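Local coordinates for papain-like protease (Human betacoronavirus 2c EMC/2012, PDB 4RNA), which is a cysteine protease of the papain-like family that probably cleaves the viral polyprotein and, as in related coronavirus enzymes, removes ubiquitin from host proteins, at residues Lys25-Tyr28 against Arg29-Leu32. Numbering follows the deposited sequence.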
loop_
_atom_site.group_PDB
_atom_site.type_symbol
_atom_site.label_atom_id
_atom_site.label_comp_id
_atom_site.label_asym_id
_atom_site.label_seq_id
_atom_site.Cartn_x
_atom_site.Cartn_y
_atom_site.Cartn_z
ATOM N N LYS A 25 22.025 -26.157 18.201
ATOM C CA LYS A 25 20.894 -26.898 18.808
ATOM C C LYS A 25 19.550 -26.388 18.217
ATOM O O LYS A 25 18.842 -27.131 17.529
ATOM C CB LYS A 25 20.846 -26.772 20.362
ATOM C CG LYS A 25 22.171 -26.794 21.131
ATOM C CD LYS A 25 22.000 -27.020 22.645
ATOM C CE LYS A 25 23.029 -26.283 23.512
ATOM N NZ LYS A 25 24.318 -25.889 22.857
ATOM N N ASN A 26 19.227 -25.119 18.480
ATOM C CA ASN A 26 17.956 -24.501 18.078
ATOM C C ASN A 26 17.980 -23.925 16.651
ATOM O O ASN A 26 19.040 -23.706 16.063
ATOM C CB ASN A 26 17.626 -23.371 19.032
ATOM C CG ASN A 26 17.595 -23.809 20.473
ATOM O OD1 ASN A 26 16.633 -23.527 21.184
ATOM N ND2 ASN A 26 18.651 -24.474 20.920
ATOM N N THR A 27 16.810 -23.634 16.108
ATOM C CA THR A 27 16.746 -22.923 14.816
ATOM C C THR A 27 17.210 -21.480 14.911
ATOM O O THR A 27 17.238 -20.878 16.007
ATOM C CB THR A 27 15.314 -22.830 14.322
ATOM O OG1 THR A 27 14.532 -22.235 15.358
ATOM C CG2 THR A 27 14.832 -24.229 13.933
ATOM N N TYR A 28 17.516 -20.918 13.735
ATOM C CA TYR A 28 17.747 -19.460 13.621
ATOM C C TYR A 28 16.570 -18.666 14.180
ATOM O O TYR A 28 16.719 -17.726 14.997
ATOM C CB TYR A 28 17.912 -19.129 12.160
ATOM C CG TYR A 28 19.289 -19.354 11.655
ATOM C CD1 TYR A 28 20.312 -18.467 11.983
ATOM C CD2 TYR A 28 19.591 -20.455 10.818
ATOM C CE1 TYR A 28 21.600 -18.637 11.493
ATOM C CE2 TYR A 28 20.884 -20.641 10.329
ATOM C CZ TYR A 28 21.874 -19.732 10.689
ATOM O OH TYR A 28 23.164 -19.882 10.263
ATOM N N ARG A 29 15.362 -19.090 13.777
ATOM C CA ARG A 29 14.157 -18.453 14.308
ATOM C C ARG A 29 14.126 -18.395 15.835
ATOM O O ARG A 29 13.963 -17.302 16.431
ATOM C CB ARG A 29 12.897 -19.128 13.774
ATOM C CG ARG A 29 11.646 -18.401 14.321
ATOM C CD ARG A 29 10.347 -19.205 14.249
ATOM N NE ARG A 29 10.111 -19.710 12.920
ATOM C CZ ARG A 29 9.207 -19.200 12.087
ATOM N NH1 ARG A 29 8.451 -18.153 12.462
ATOM N NH2 ARG A 29 9.020 -19.780 10.898
ATOM N N SER A 30 14.350 -19.534 16.498
ATOM C CA SER A 30 14.349 -19.563 17.973
ATOM C C SER A 30 15.465 -18.741 18.575
ATOM O O SER A 30 15.280 -18.119 19.627
ATOM C CB SER A 30 14.486 -20.980 18.526
ATOM O OG SER A 30 13.731 -21.857 17.721
ATOM N N GLN A 31 16.620 -18.719 17.909
ATOM C CA GLN A 31 17.772 -17.985 18.472
ATOM C C GLN A 31 17.777 -16.499 18.183
ATOM O O GLN A 31 18.308 -15.656 18.998
ATOM C CB GLN A 31 19.052 -18.641 17.925
ATOM C CG GLN A 31 19.210 -20.101 18.423
ATOM C CD GLN A 31 20.623 -20.605 18.229
ATOM O OE1 GLN A 31 21.574 -20.121 18.896
ATOM N NE2 GLN A 31 20.796 -21.479 17.280
ATOM N N LEU A 32 17.222 -16.155 17.023
ATOM C CA LEU A 32 17.476 -14.795 16.452
ATOM C C LEU A 32 16.219 -14.188 15.820
ATOM O O LEU A 32 15.760 -13.133 16.202
ATOM C CB LEU A 32 18.610 -14.926 15.440
ATOM C CG LEU A 32 19.262 -13.779 14.720
ATOM C CD1 LEU A 32 19.781 -12.739 15.741
ATOM C CD2 LEU A 32 20.366 -14.367 13.777
HETATM O O HOH W 1 14.461 -24.737 17.935
#
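Thr27 and Gln31 are joined through the backbone, Gln31 N donating to Thr27 O at 2.9 Å, and Leu32 N follows with a short, bent bond to Tyr28 O (2.6 Å, 136°), the two i-to-i+4 links of a single helical turn. The turn is short: Leu32 is the first residue beyond it to leave helical backbone angles. The start of the turn is a worked example of N-capping, with Thr27 at the N-cap. With OG1 set between its own backbone N and carbonyl carbon (chi1 54°), Thr27 turns the hydroxyl back over the turn, where it accepts from Ser30 N at 2.9 Å in a nearly straight bond. The hydroxyl of Ser30 also meets the cap, its OG 2.5 Å from Thr27 OG1, the direction of the proton being unsettled. A water spans the same corner, accepting from Thr27 N and lying 3.0 Å from Ser30 OG. Gln31 ties the turn to the loop before it. Its chain runs extended beyond CG, with CG passing 3.7 Å from Asn26 CB, and NE2 reaches Asn26 O at 3.1 Å from above the carbonyl plane, 56° out of it. The same NE2 donates to Asn23 O, and this double grip should restrain rotation of the amide. On the buried side Leu32 CD2 lies at the edge of the Tyr28 ring, near its plane, in a loose apolar contact (Tyr28 CD1 to Leu32 CD2, 4.5 Å), while Tyr28 OH bonds to Gln51. Arg29 forms a salt bridge with Asp44 and hydrogen-bonds through NH1 to Thr251 O of the second subunit. Within the small N-terminal, ubiquitin-like domain of this protease family, far from the zinc site, the turn lies between strands 18-23 and 35-37, with Tyr28 and Gln31 packed on Leu22 of the former.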